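Local coordinates for uncharacterized protein Tm1679 (Thermotoga maritima, PDB 3H3E), which is a zinc-binding protein of the metallo-beta-lactamase superfamily, perhaps a metal-dependent hydrolase, whose own reaction and substrate are not established, at residues His69-His74 and Cys180-Ile185; Val176-Ser181 and Gly205-Leu210. The protein carries 2 engineered substitutions. One frame throughout, in Å; residues are numbered along the deposited sequence.

Contact 1. Residues His69-His74 and Cys180-Ile185; sequences HGHYDH and CSHRGI. With ZN (zinc ion), chain B.
His69, His71 and His182 meet at one zinc ion. His69 binds it through NE2, with NE2 2.3 Å from the zinc. His71 uses the other ring nitrogen, and its ND1 lies 2.2 Å from the metal. His182, from Cys180-Ile185, reaches the zinc with NE2 at 2.4 Å. The three nitrogens stand close together because they share the metal, not because they bond to each other. The His182 ring meets the His69 ring obliquely, with planes at 68°, and NE2 of His69 lies at the edge of the His182 ring. His182 CE1 in turn lies in the plane of the His71 ring, at its edge. His69-His74 is the HxHxDH motif of the metallo-beta-lactamase fold, with His182 as the histidine added from a later loop. Cys180 packs beside the site. Its CB lies 3.5 Å from His69 CE1, and its SG is 3.7 Å from His74 NE2. SG is also disulfide-bonded to Cys237. The His74 ring carries His69 CE1 over its centre, 3.2 Å above the plane. His74 CG is anti to its own carbonyl carbon (chi1 -61°), which places the His74 ring against His69. Asp43 is hydrogen-bonded to His74 ND1 and fixes the ring's rotation. Further out, Glu163 takes the backbone N-H groups of His182 and Arg183, and Asp162 takes that of Gly70.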
# COMPACT_ATOMS: atom_id res chain seq x y z
N HIS A 69 -5.39 -2.62 -2.92
CA HIS A 69 -6.45 -3.59 -2.69
C HIS A 69 -7.80 -2.85 -2.62
O HIS A 69 -7.84 -1.64 -2.44
CB HIS A 69 -6.17 -4.46 -1.45
CG HIS A 69 -6.14 -3.70 -0.16
ND1 HIS A 69 -5.29 -2.63 0.07
CD2 HIS A 69 -6.83 -3.88 0.99
CE1 HIS A 69 -5.48 -2.17 1.29
NE2 HIS A 69 -6.41 -2.91 1.88
N GLY A 70 -8.90 -3.58 -2.80
CA GLY A 70 -10.20 -2.93 -2.88
C GLY A 70 -10.93 -2.62 -1.59
O GLY A 70 -12.13 -2.80 -1.52
N HIS A 71 -10.21 -2.16 -0.57
CA HIS A 71 -10.84 -1.60 0.63
C HIS A 71 -11.20 -0.13 0.45
O HIS A 71 -10.52 0.61 -0.28
CB HIS A 71 -9.93 -1.74 1.84
CG HIS A 71 -10.16 -2.99 2.63
ND1 HIS A 71 -9.14 -3.68 3.25
CD2 HIS A 71 -11.30 -3.67 2.89
CE1 HIS A 71 -9.65 -4.73 3.87
NE2 HIS A 71 -10.95 -4.75 3.67
N TYR A 72 -12.25 0.30 1.14
CA TYR A 72 -12.77 1.67 1.08
C TYR A 72 -11.72 2.76 1.39
O TYR A 72 -11.73 3.80 0.77
CB TYR A 72 -13.96 1.81 2.05
CG TYR A 72 -13.53 1.85 3.50
CD1 TYR A 72 -13.47 3.05 4.20
CD2 TYR A 72 -13.14 0.70 4.15
CE1 TYR A 72 -13.05 3.10 5.51
CE2 TYR A 72 -12.72 0.73 5.46
CZ TYR A 72 -12.67 1.93 6.14
OH TYR A 72 -12.26 1.96 7.45
N ASP A 73 -10.84 2.50 2.35
CA ASP A 73 -9.84 3.48 2.78
C ASP A 73 -8.66 3.58 1.82
O ASP A 73 -7.74 4.36 2.05
CB ASP A 73 -9.35 3.20 4.23
CG ASP A 73 -8.81 1.78 4.42
OD1 ASP A 73 -9.49 0.85 3.99
OD2 ASP A 73 -7.70 1.59 5.00
N HIS A 74 -8.69 2.80 0.73
CA HIS A 74 -7.62 2.84 -0.26
C HIS A 74 -8.14 3.21 -1.63
O HIS A 74 -7.47 3.87 -2.41
CB HIS A 74 -6.86 1.51 -0.30
CG HIS A 74 -6.21 1.18 1.00
ND1 HIS A 74 -4.85 1.28 1.20
CD2 HIS A 74 -6.74 0.84 2.20
CE1 HIS A 74 -4.57 0.97 2.45
NE2 HIS A 74 -5.70 0.71 3.09
N CYS A 180 -1.62 -2.00 2.71
CA CYS A 180 -1.96 -2.55 4.01
C CYS A 180 -1.24 -3.86 4.36
O CYS A 180 -1.15 -4.24 5.52
CB CYS A 180 -3.49 -2.69 4.15
SG CYS A 180 -4.21 -1.69 5.43
N SER A 181 -0.73 -4.54 3.34
CA SER A 181 0.00 -5.79 3.55
C SER A 181 -0.82 -6.84 4.28
O SER A 181 -0.41 -7.33 5.33
CB SER A 181 1.28 -5.54 4.33
OG SER A 181 2.07 -4.54 3.71
N HIS A 182 -1.96 -7.21 3.73
CA HIS A 182 -2.83 -8.18 4.39
C HIS A 182 -2.26 -9.59 4.30
O HIS A 182 -2.50 -10.45 5.15
CB HIS A 182 -4.22 -8.14 3.77
CG HIS A 182 -5.06 -7.00 4.24
ND1 HIS A 182 -5.56 -6.92 5.52
CD2 HIS A 182 -5.50 -5.88 3.60
CE1 HIS A 182 -6.27 -5.81 5.65
NE2 HIS A 182 -6.25 -5.17 4.50
N ARG A 183 -1.50 -9.83 3.24
CA ARG A 183 -0.93 -11.13 3.02
C ARG A 183 0.37 -11.30 3.80
O ARG A 183 0.93 -12.38 3.81
CB ARG A 183 -0.69 -11.35 1.53
CG ARG A 183 -1.98 -11.46 0.72
CD ARG A 183 -1.69 -12.31 -0.50
NE ARG A 183 -2.80 -13.20 -0.80
CZ ARG A 183 -2.66 -14.44 -1.22
NH1 ARG A 183 -1.46 -14.96 -1.40
NH2 ARG A 183 -3.73 -15.18 -1.45
N GLY A 184 0.82 -10.23 4.45
CA GLY A 184 2.02 -10.27 5.26
C GLY A 184 3.17 -9.48 4.66
O GLY A 184 3.57 -9.75 3.54
N ILE A 185 3.69 -8.49 5.38
CA ILE A 185 4.71 -7.61 4.81
C ILE A 185 5.98 -8.40 4.59
O ILE A 185 6.71 -8.15 3.63
CB ILE A 185 4.97 -6.38 5.67
CG1 ILE A 185 5.99 -5.45 5.02
CG2 ILE A 185 5.46 -6.79 7.03
CD1 ILE A 185 5.75 -5.13 3.61
ZN ZN B . -7.19 -3.04 4.02

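Contact 2. Residues Val176-Ser181 and Gly205-Leu210; sequences VITGCS and GGFHLL
The Phe207 ring meets Thr178 at its edge. Thr178 CG2 lies in the plane of the ring, 3.8 Å from Phe207 CE1, and the two side chains cross at about a right angle. Ser181 OG approaches the same ring obliquely. The His208 ring has Cys180 SG at an oblique position, 4.1 Å from its ND1, while His208 CB packs against the backbone Cys180 O at 3.2 Å. Between these side chains the two backbones run close together. Gly206 N gives weak, bent hydrogen bonds to both Thr178 O and Gly179 O. Gly205 CA makes a CA-H...O contact with Thr178 O. Here the chain leaves the neighbouring parallel strands 173-178 and 200-204 for loops. The loop after strand 173-178 carries Cys180 beside the zinc site, and metal ligands on loops that follow strands suit the metallo-beta-lactamase fold. Ser181 OG donates to Gly206 O at 3.0 Å, in the carbonyl plane. With OG anti to the carbonyl carbon of Ser181 (chi1 -54°), the hydroxyl reaches Gly206 O. Thr178 OG1 donates to Ser181 OG at 2.8 Å. The buried serine hydroxyl thus both gives and receives a bond, and this chain of two hydrogen bonds links Thr178, Ser181 and Gly206.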
# COMPACT_ATOMS: atom_id res chain seq x y z
N VAL A 176 9.86 -0.05 -2.03
CA VAL A 176 8.66 -0.86 -2.00
C VAL A 176 7.56 -0.08 -1.33
O VAL A 176 7.74 0.44 -0.24
CB VAL A 176 8.89 -2.17 -1.22
CG1 VAL A 176 7.60 -2.97 -1.13
CG2 VAL A 176 9.98 -2.98 -1.85
N ILE A 177 6.42 0.02 -2.00
CA ILE A 177 5.28 0.76 -1.47
C ILE A 177 4.07 -0.14 -1.36
O ILE A 177 3.64 -0.79 -2.33
CB ILE A 177 4.97 2.01 -2.31
CG1 ILE A 177 6.13 3.00 -2.22
CG2 ILE A 177 3.72 2.70 -1.79
CD1 ILE A 177 7.22 2.71 -3.16
N THR A 178 3.54 -0.22 -0.14
CA THR A 178 2.48 -1.17 0.16
C THR A 178 1.36 -0.42 0.85
O THR A 178 1.59 0.57 1.54
CB THR A 178 2.99 -2.36 0.99
OG1 THR A 178 1.92 -3.28 1.21
CG2 THR A 178 3.52 -1.92 2.32
N GLY A 179 0.13 -0.88 0.64
CA GLY A 179 -1.03 -0.21 1.20
C GLY A 179 -1.32 -0.72 2.59
O GLY A 179 -1.25 0.03 3.55
N CYS A 180 -1.62 -2.00 2.71
CA CYS A 180 -1.96 -2.55 4.01
C CYS A 180 -1.24 -3.86 4.36
O CYS A 180 -1.15 -4.24 5.52
CB CYS A 180 -3.49 -2.69 4.15
SG CYS A 180 -4.21 -1.69 5.43
N SER A 181 -0.73 -4.54 3.34
CA SER A 181 0.00 -5.79 3.55
C SER A 181 -0.82 -6.84 4.28
O SER A 181 -0.41 -7.33 5.33
CB SER A 181 1.28 -5.54 4.33
OG SER A 181 2.07 -4.54 3.71
N GLY A 205 4.71 2.23 3.79
CA GLY A 205 3.29 1.91 3.68
C GLY A 205 2.77 1.23 4.92
O GLY A 205 3.48 1.15 5.92
N GLY A 206 1.54 0.74 4.87
CA GLY A 206 0.92 0.11 6.03
C GLY A 206 1.18 -1.38 6.10
O GLY A 206 1.13 -2.07 5.08
N PHE A 207 1.44 -1.88 7.31
CA PHE A 207 1.79 -3.30 7.49
C PHE A 207 0.74 -4.11 8.25
O PHE A 207 0.87 -5.32 8.39
CB PHE A 207 3.16 -3.46 8.20
CG PHE A 207 4.29 -2.69 7.55
CD1 PHE A 207 4.25 -2.33 6.22
CD2 PHE A 207 5.40 -2.33 8.29
CE1 PHE A 207 5.29 -1.61 5.65
CE2 PHE A 207 6.43 -1.62 7.72
CZ PHE A 207 6.38 -1.26 6.40
N HIS A 208 -0.28 -3.43 8.76
CA HIS A 208 -1.40 -4.09 9.43
C HIS A 208 -0.99 -4.97 10.59
O HIS A 208 -1.26 -6.17 10.61
CB HIS A 208 -2.25 -4.89 8.44
CG HIS A 208 -3.67 -5.05 8.88
ND1 HIS A 208 -4.60 -4.03 8.81
CD2 HIS A 208 -4.32 -6.11 9.42
CE1 HIS A 208 -5.76 -4.45 9.27
NE2 HIS A 208 -5.62 -5.71 9.66
N LEU A 209 -0.36 -4.36 11.59
CA LEU A 209 0.18 -5.13 12.69
C LEU A 209 -0.52 -4.90 14.02
O LEU A 209 -0.02 -5.31 15.07
CB LEU A 209 1.67 -4.86 12.79
CG LEU A 209 2.36 -5.39 11.53
CD1 LEU A 209 3.82 -4.99 11.50
CD2 LEU A 209 2.19 -6.90 11.43
N LEU A 210 -1.68 -4.26 13.98
CA LEU A 210 -2.46 -3.96 15.19
C LEU A 210 -3.03 -5.20 15.87
O LEU A 210 -3.21 -5.23 17.09
CB LEU A 210 -3.59 -2.99 14.86
CG LEU A 210 -3.18 -1.52 14.90
CD1 LEU A 210 -4.36 -0.62 14.60
CD2 LEU A 210 -2.58 -1.19 16.26

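How the contacts relate
From the N terminus, the chain first passes His69-His74, at the start of helix 72-75 after strand 64-66. Contact 1 closes the long loop from there to 180-185 and ties the two halves of the fold together across the zinc. Contact 2 starts at Val176, shortly before the 180-185 segment of contact 1, and shares Cys180 and Ser181 with it. It closes a much shorter loop, through helix 185-193 and strand 200-204, within the second half. The loops thus run one after the other, with a small overlap. The contacts also touch: His182 CE1 lies 3.9 Å from His208 CE1, and Ile185 CG1 lies 3.8 Å from Phe207 CD1.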